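Local coordinates for protein nucleoside phosphorylase, putative (Trypanosoma brucei, PDB 3BJE) that acts as a homodimeric uridine phosphorylase, interconverting uridine and phosphate with uracil and ribose 1-phosphate, at residues D98-V103 and S296-L301; G252-R257 and T289-E294; R77-T82 and V88-T93. One frame throughout, in Å; residues are numbered along the deposited sequence. Where two conformers were deposited one is given.

In the fold
Interactions 1 and 2 follow each other through strand 284-292 and helix 295-305, which lead from the nucleoside pocket into the helix pair. They touch where Ile100 CG1 meets Glu294 CB at 3.7 Å, although their centres lie about 17 Å apart. Interaction 2 holds uracil and ribose 1-phosphate, while interaction 1 carries two of the calcium ligands at the subunit interface. The hairpin of interaction 3 leads through 88-93 to helix 97-112, and Asn99 ND2 probably donates to Thr93 O at 2.8 Å. Interactions 2 and 3 do not touch, their centres being about 26 Å apart. The side chain of Ser92 is nevertheless about 8 Å from a bound 1-O-phosphono-alpha-D-ribofuranose (R1P).

Interaction 1. Residues D98-V103 and S296-L301; sequences DNIEIV and SAICYL. With CA (calcium ion), chain G.
Ile100 packs against Ile298 and Ala297 where two buried helices of the nucleoside phosphorylase fold, 97-112 and 295-305, run side by side in roughly the same direction. The axes of segments 98-103 and 296-301 come within 9.0 Å and cross at -34°. The tight part of the contact is made by the two isoleucines. Ile100 places CG2 anti to its own backbone nitrogen and folds CD1 back through a chi2 of -53°, so both methyls converge on a single methylene: CG2 approaches Ile298 CG1 to 3.6 Å and CD1 approaches the same CG1 to 3.8 Å. Ala297 borders this pair, its CB 4.1 Å from Ile100 CG2, and Phe48 of strand 45-49 covers both isoleucines.

Toward Leu301, one turn on from Ala297 in its helix, the fit is looser. Leu301 CD1 lies against the helix backbone, 3.9 Å from Glu101 CA, and touches only the aliphatic start of that side chain. The Glu101 chain then bends at chi2 and carries its carboxylate away from Leu301, to Tyr177 OH and to the backbone N of Cys253 of the second subunit. No hydrogen bond joins the two segments, and even the looser part is buried within the dimer.

On the side of helix 97-112 turned from Leu301 and Ile298, the chemistry is that of an interfacial metal site. Met95, Asp98 and Asn99 of both subunits surround one calcium ion; in this chain Asp98 binds through both carboxylate oxygens, OD1 at 2.4 Å and OD2 at a longer 2.8 Å, and Asn99 OD1 binds at 2.4 Å.

Interaction 2. Residues G252-R257 and T289-E294; sequences GCQGRR and TNIEME. With URA (uracil), chain D; R1P (1-O-phosphono-alpha-D-ribofuranose), chain C.
The carboxamide of Gln254 is flanked by two side chains of 289-294: Ile291 CG2 sits above its plane, 3.5 Å from OE1, and Met293 CG lies beyond NE2, the methionine crossing the glutamine at about a right angle. The amide is nearly coplanar with the uracil ring and reads it with two almost straight bonds, N3 giving its proton to Gln254 OE1 at 2.8 Å and Gln254 NE2 donating to O2 at 3.0 Å. The extended chain beyond CG (chi2 -174°) carries the amide out to the base. At the edge of the Arg256 guanidinium, in its plane, lies uracil O4, which takes a bond from NH2 at 2.9 Å and a weak one from NH1.

Second bonds fix the rotation of the amide. Arg256 NH1 also donates to Gln254 OE1, reaching it from above the carbonyl plane, while NE2 has a further partner in Gly249 O. The acceptor OE1 therefore serves the base and the arginine at once.

The sugar is held by the other segment. Met293 N donates to O2 of the ribose phosphate at 3.0 Å. Glu294 faces the O2 and O3 hydroxyls, though its bonds to them are modelled too short or too crowded to be sure of. Glu292 OE1 accepts from Glu294 N and pairs with Arg145, while its OE2 bonds Thr246. His34 and Arg74 of the second subunit reach the ribose phosphate as well. A glutamine and an arginine reading a pyrimidine, beside a glutamate facing the ribose hydroxyls, are typical of the uridine phosphorylase active site.

Interaction 3. Residues R77-T82 and V88-T93; sequences RFATGT and VTVIST
Ser92 and Arg77 pair near the open end of the antiparallel beta hairpin formed by strands 76-83 and 86-92, with two bonds only one of which is purely backbone. Ser92 N donates to Arg77 O, but Arg77 N turns to the hydroxyl, Ser92 OG, at 2.8 Å. A chi1 of 62° puts OG between its backbone N and carbonyl carbon, where it can meet this amide; Glu75 O is a further partner. Beyond it, the hydrogen-bonded pairs Ala79 with Val90 and Gly81 with Val88 each carry both reciprocal backbone bonds.

Carbon donors supplement them at the non-hydrogen-bonded pairs. Phe78 CA lies 3.1 Å from Val90 O and Ile91 CA 3.2 Å from Arg77 O.

Among the side chains, one contact is polar: Thr89 OG1 donates to Thr80 OG1 at 2.7 Å. Apolar touches occur on both faces. Phe78 CB meets Ile91 CG1 at 3.9 Å, with Thr89 CG2 oblique to the phenyl ring, and Ala79 CB rests 4.2 Å from Val90 CG1 on the face packed by helix 54-59.

The threonine hydroxyls are tied outward too, Thr89 OG1 to Ala43 N and Thr80 OG1 to Glu41 O. The result is a directed chain from amide through two hydroxyls to carbonyl, which satisfies buried polar groups and stitches residues 41-43 to both strands of the hairpin.

Interaction 1. Residues D98-V103 and S296-L301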
# COMPACT_ATOMS: atom_id res chain seq x y z
N ASP A 98 0.61 2.90 -3.46
CA ASP A 98 -0.68 3.45 -3.07
C ASP A 98 -0.50 4.50 -1.98
O ASP A 98 -1.11 5.57 -2.04
CB ASP A 98 -1.63 2.33 -2.63
CG ASP A 98 -1.12 1.53 -1.45
OD1 ASP A 98 0.09 1.27 -1.32
OD2 ASP A 98 -1.95 1.09 -0.66
N ASN A 99 0.36 4.19 -1.02
CA ASN A 99 0.72 5.15 0.05
C ASN A 99 1.42 6.38 -0.54
O ASN A 99 1.20 7.52 -0.10
CB ASN A 99 1.60 4.48 1.09
CG ASN A 99 0.84 3.48 1.95
OD1 ASN A 99 0.14 2.59 1.43
ND2 ASN A 99 0.97 3.63 3.26
N ILE A 100 2.27 6.14 -1.53
CA ILE A 100 2.94 7.23 -2.24
C ILE A 100 1.91 8.14 -2.92
O ILE A 100 2.01 9.37 -2.85
CB ILE A 100 3.98 6.69 -3.28
CG1 ILE A 100 5.16 5.96 -2.61
CG2 ILE A 100 4.48 7.84 -4.17
CD1 ILE A 100 5.88 6.74 -1.51
N GLU A 101 0.93 7.53 -3.57
CA GLU A 101 -0.10 8.28 -4.28
C GLU A 101 -0.80 9.21 -3.28
O GLU A 101 -1.04 10.39 -3.55
CB GLU A 101 -1.08 7.32 -4.97
CG GLU A 101 -2.07 8.00 -5.94
CD GLU A 101 -3.49 8.21 -5.41
OE1 GLU A 101 -3.71 8.08 -4.17
OE2 GLU A 101 -4.39 8.51 -6.23
N ILE A 102 -1.11 8.68 -2.09
CA ILE A 102 -1.71 9.50 -1.05
C ILE A 102 -0.81 10.67 -0.67
O ILE A 102 -1.21 11.84 -0.69
CB ILE A 102 -2.01 8.64 0.18
CG1 ILE A 102 -3.20 7.73 -0.10
CG2 ILE A 102 -2.31 9.55 1.40
CD1 ILE A 102 -3.42 6.65 0.95
N VAL A 103 0.41 10.37 -0.29
CA VAL A 103 1.29 11.40 0.25
C VAL A 103 1.67 12.45 -0.81
O VAL A 103 1.74 13.66 -0.48
CB VAL A 103 2.54 10.75 0.88
CG1 VAL A 103 3.55 11.80 1.34
CG2 VAL A 103 2.12 9.90 2.09
N SER A 296 8.58 3.40 -8.39
CA SER A 296 7.94 3.67 -9.67
C SER A 296 6.96 4.84 -9.58
O SER A 296 7.03 5.77 -10.40
CB SER A 296 7.18 2.43 -10.16
OG SER A 296 6.24 2.01 -9.19
N ALA A 297 6.06 4.83 -8.58
CA ALA A 297 5.04 5.89 -8.44
C ALA A 297 5.66 7.21 -7.97
O ALA A 297 5.22 8.29 -8.35
CB ALA A 297 3.92 5.47 -7.47
N ILE A 298 6.67 7.14 -7.11
CA ILE A 298 7.37 8.35 -6.73
C ILE A 298 7.89 9.04 -7.96
O ILE A 298 7.74 10.25 -8.12
CB ILE A 298 8.56 8.04 -5.80
CG1 ILE A 298 8.05 7.62 -4.44
CG2 ILE A 298 9.51 9.25 -5.66
CD1 ILE A 298 9.16 7.05 -3.54
N CYS A 299 8.59 8.29 -8.81
CA CYS A 299 9.16 8.87 -10.02
C CYS A 299 8.08 9.38 -10.99
O CYS A 299 8.17 10.49 -11.53
CB CYS A 299 10.06 7.85 -10.71
SG CYS A 299 11.59 7.54 -9.80
N TYR A 300 7.09 8.55 -11.24
CA TYR A 300 6.05 8.90 -12.22
C TYR A 300 5.20 10.08 -11.80
O TYR A 300 4.99 11.02 -12.58
CB TYR A 300 5.16 7.69 -12.50
CG TYR A 300 4.16 7.95 -13.61
CD1 TYR A 300 4.45 7.62 -14.93
CD2 TYR A 300 2.94 8.55 -13.33
CE1 TYR A 300 3.53 7.89 -15.94
CE2 TYR A 300 2.02 8.82 -14.33
CZ TYR A 300 2.33 8.50 -15.64
OH TYR A 300 1.43 8.76 -16.65
N LEU A 301 4.67 10.03 -10.59
CA LEU A 301 3.77 11.07 -10.13
C LEU A 301 4.55 12.38 -9.88
O LEU A 301 4.04 13.45 -10.21
CB LEU A 301 3.08 10.61 -8.86
CG LEU A 301 2.11 9.43 -9.04
CD1 LEU A 301 1.52 9.00 -7.70
CD2 LEU A 301 0.95 9.78 -9.97
CA CA G . 0.19 0.22 0.87

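Interaction 2. Residues G252-R257 and T289-E294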
# COMPACT_ATOMS: atom_id res chain seq x y z
N GLY A 252 4.58 -13.14 -3.32
CA GLY A 252 4.34 -13.52 -4.72
C GLY A 252 4.49 -12.36 -5.70
O GLY A 252 4.96 -12.53 -6.82
N CYS A 253 4.13 -11.17 -5.26
CA CYS A 253 4.32 -9.95 -6.06
C CYS A 253 5.75 -9.61 -6.40
O CYS A 253 5.98 -8.79 -7.29
CB CYS A 253 3.69 -8.78 -5.34
SG CYS A 253 1.87 -8.88 -5.27
N GLN A 254 6.70 -10.17 -5.65
CA GLN A 254 8.14 -10.08 -5.93
C GLN A 254 8.74 -11.45 -6.29
O GLN A 254 9.94 -11.62 -6.23
CB GLN A 254 8.88 -9.41 -4.77
CG GLN A 254 8.39 -8.01 -4.45
CD GLN A 254 9.20 -7.26 -3.40
OE1 GLN A 254 10.40 -7.56 -3.19
NE2 GLN A 254 8.58 -6.25 -2.78
N GLY A 255 7.91 -12.42 -6.67
CA GLY A 255 8.42 -13.73 -7.05
C GLY A 255 8.87 -14.62 -5.90
O GLY A 255 9.56 -15.61 -6.12
N ARG A 256 8.47 -14.30 -4.66
CA ARG A 256 8.69 -15.19 -3.52
C ARG A 256 7.65 -16.32 -3.53
O ARG A 256 6.47 -16.08 -3.78
CB ARG A 256 8.65 -14.44 -2.18
CG ARG A 256 9.82 -13.49 -1.96
CD ARG A 256 9.75 -12.80 -0.61
NE ARG A 256 11.04 -12.22 -0.28
CZ ARG A 256 11.46 -11.01 -0.65
NH1 ARG A 256 10.68 -10.17 -1.31
NH2 ARG A 256 12.68 -10.61 -0.32
N ARG A 257 8.12 -17.53 -3.26
CA ARG A 257 7.29 -18.74 -3.28
C ARG A 257 6.91 -19.12 -1.84
O ARG A 257 7.78 -19.52 -1.05
CB ARG A 257 8.06 -19.88 -3.95
CG ARG A 257 8.25 -19.71 -5.45
CD ARG A 257 9.13 -20.84 -6.00
NE ARG A 257 9.48 -20.71 -7.43
CZ ARG A 257 9.06 -21.53 -8.40
NH1 ARG A 257 8.22 -22.53 -8.16
NH2 ARG A 257 9.48 -21.33 -9.65
N THR A 289 18.79 -3.26 -10.87
CA THR A 289 19.60 -3.30 -9.67
C THR A 289 18.83 -3.62 -8.40
O THR A 289 19.39 -4.11 -7.43
CB THR A 289 20.33 -1.95 -9.45
OG1 THR A 289 19.41 -0.87 -9.65
CG2 THR A 289 21.55 -1.82 -10.40
N ASN A 290 17.53 -3.30 -8.36
CA ASN A 290 16.80 -3.53 -7.13
C ASN A 290 15.31 -3.68 -7.34
O ASN A 290 14.79 -3.29 -8.38
CB ASN A 290 17.12 -2.48 -6.05
CG ASN A 290 16.73 -1.05 -6.44
OD1 ASN A 290 16.88 -0.63 -7.59
ND2 ASN A 290 16.26 -0.29 -5.46
N ILE A 291 14.66 -4.25 -6.33
CA ILE A 291 13.21 -4.45 -6.30
C ILE A 291 12.70 -3.94 -4.95
O ILE A 291 13.27 -4.30 -3.91
CB ILE A 291 12.82 -5.94 -6.41
CG1 ILE A 291 13.37 -6.55 -7.70
CG2 ILE A 291 11.29 -6.12 -6.31
CD1 ILE A 291 13.39 -8.09 -7.70
N GLU A 292 11.65 -3.14 -4.97
CA GLU A 292 11.04 -2.62 -3.75
C GLU A 292 9.58 -2.22 -4.04
O GLU A 292 8.98 -2.70 -5.04
CB GLU A 292 11.89 -1.48 -3.14
CG GLU A 292 12.37 -0.39 -4.11
CD GLU A 292 11.22 0.47 -4.58
OE1 GLU A 292 10.91 1.44 -3.85
OE2 GLU A 292 10.65 0.15 -5.65
N MET A 293 8.98 -1.37 -3.21
CA MET A 293 7.52 -1.17 -3.28
C MET A 293 7.00 0.27 -3.48
O MET A 293 5.79 0.47 -3.47
CB MET A 293 6.87 -1.76 -2.02
CG MET A 293 7.05 -3.27 -1.92
SD MET A 293 6.34 -4.04 -0.46
CE MET A 293 4.56 -3.69 -0.72
N GLU A 294 7.89 1.25 -3.69
CA GLU A 294 7.47 2.66 -3.80
C GLU A 294 7.97 3.47 -4.99
O GLU A 294 7.34 4.46 -5.38
CB GLU A 294 7.85 3.41 -2.51
CG GLU A 294 7.07 2.95 -1.27
CD GLU A 294 7.78 1.88 -0.44
OE1 GLU A 294 9.01 1.87 -0.38
OE2 GLU A 294 7.09 1.03 0.19
N1 URA D . 12.01 -4.53 0.47
C2 URA D . 11.34 -5.08 -0.56
O2 URA D . 10.29 -4.54 -1.04
N3 URA D . 11.75 -6.22 -1.09
C4 URA D . 12.84 -6.86 -0.61
O4 URA D . 13.19 -7.92 -1.15
C5 URA D . 13.53 -6.32 0.46
C6 URA D . 13.09 -5.13 0.99
C5 R1P C . 8.85 -3.80 2.74
O5 R1P C . 9.54 -4.50 3.79
C4 R1P C . 9.17 -2.32 2.79
O4 R1P C . 10.59 -2.08 2.85
C1 R1P C . 11.01 -1.29 1.73
C2 R1P C . 9.92 -1.54 0.68
O2 R1P C . 9.86 -0.62 -0.43
C3 R1P C . 8.67 -1.59 1.56
O3 R1P C . 8.22 -0.28 1.95
O1 R1P C . 11.24 0.12 2.07
P R1P C . 11.23 0.84 3.52
O1P R1P C . 9.76 0.63 3.90
O2P R1P C . 11.59 2.28 3.22
O3P R1P C . 12.16 0.12 4.45

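Interaction 3. Residues R77-T82 and V88-T93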
# COMPACT_ATOMS: atom_id res chain seq x y z
N ARG A 77 4.35 9.89 9.45
CA ARG A 77 5.03 10.77 10.40
C ARG A 77 5.85 11.79 9.64
O ARG A 77 6.38 11.47 8.58
CB ARG A 77 5.95 9.98 11.31
CG ARG A 77 5.30 8.87 12.08
CD ARG A 77 6.33 8.24 13.02
NE ARG A 77 6.88 9.24 13.92
CZ ARG A 77 8.05 9.17 14.57
NH1 ARG A 77 8.86 8.13 14.43
NH2 ARG A 77 8.40 10.17 15.35
N PHE A 78 5.97 13.00 10.16
CA PHE A 78 6.90 13.97 9.59
C PHE A 78 7.65 14.75 10.67
O PHE A 78 7.21 14.87 11.82
CB PHE A 78 6.21 14.93 8.61
CG PHE A 78 5.66 16.16 9.25
CD1 PHE A 78 6.41 17.33 9.31
CD2 PHE A 78 4.37 16.16 9.80
CE1 PHE A 78 5.91 18.45 9.91
CE2 PHE A 78 3.87 17.29 10.40
CZ PHE A 78 4.63 18.43 10.47
N ALA A 79 8.78 15.30 10.25
CA ALA A 79 9.53 16.26 11.06
C ALA A 79 10.24 17.18 10.10
O ALA A 79 10.80 16.73 9.11
CB ALA A 79 10.54 15.54 11.96
N THR A 80 10.25 18.46 10.43
CA THR A 80 10.87 19.49 9.59
C THR A 80 11.88 20.25 10.41
O THR A 80 11.54 20.80 11.45
CB THR A 80 9.79 20.45 9.06
OG1 THR A 80 8.89 19.71 8.22
CG2 THR A 80 10.43 21.61 8.28
N GLY A 81 13.13 20.26 9.95
CA GLY A 81 14.19 21.05 10.57
C GLY A 81 15.06 21.61 9.46
O GLY A 81 14.56 21.96 8.40
N THR A 82 16.36 21.69 9.72
CA THR A 82 17.33 22.12 8.72
C THR A 82 18.51 21.19 8.74
O THR A 82 18.76 20.52 9.75
CB THR A 82 17.82 23.58 8.96
OG1 THR A 82 18.47 23.67 10.24
CG2 THR A 82 16.68 24.60 8.90
N VAL A 88 14.68 20.98 5.53
CA VAL A 88 14.38 19.63 5.07
C VAL A 88 13.24 19.06 5.91
O VAL A 88 13.12 19.36 7.10
CB VAL A 88 15.61 18.70 5.14
CG1 VAL A 88 15.24 17.27 4.69
CG2 VAL A 88 16.75 19.25 4.29
N THR A 89 12.40 18.26 5.26
CA THR A 89 11.32 17.51 5.94
C THR A 89 11.53 16.02 5.66
O THR A 89 11.78 15.63 4.52
CB THR A 89 9.92 17.92 5.42
OG1 THR A 89 9.70 19.30 5.68
CG2 THR A 89 8.80 17.10 6.10
N VAL A 90 11.46 15.20 6.71
CA VAL A 90 11.45 13.73 6.54
C VAL A 90 10.01 13.28 6.79
O VAL A 90 9.38 13.75 7.75
CB VAL A 90 12.46 12.98 7.44
CG1 VAL A 90 12.30 13.32 8.92
CG2 VAL A 90 12.38 11.45 7.21
N ILE A 91 9.49 12.44 5.89
CA ILE A 91 8.14 11.90 5.95
C ILE A 91 8.18 10.39 5.81
O ILE A 91 8.82 9.88 4.86
CB ILE A 91 7.24 12.45 4.81
CG1 ILE A 91 7.10 13.96 4.93
CG2 ILE A 91 5.87 11.77 4.82
CD1 ILE A 91 6.37 14.62 3.75
N SER A 92 7.52 9.67 6.72
CA SER A 92 7.27 8.27 6.50
C SER A 92 5.97 8.08 5.72
O SER A 92 4.96 8.70 6.04
CB SER A 92 7.22 7.46 7.80
OG SER A 92 6.17 7.87 8.67
N THR A 93 6.03 7.21 4.72
CA THR A 93 4.90 6.98 3.85
C THR A 93 4.17 5.69 4.15
O THR A 93 3.05 5.50 3.69
CB THR A 93 5.37 6.93 2.40
OG1 THR A 93 6.26 5.81 2.23
CG2 THR A 93 6.12 8.21 2.00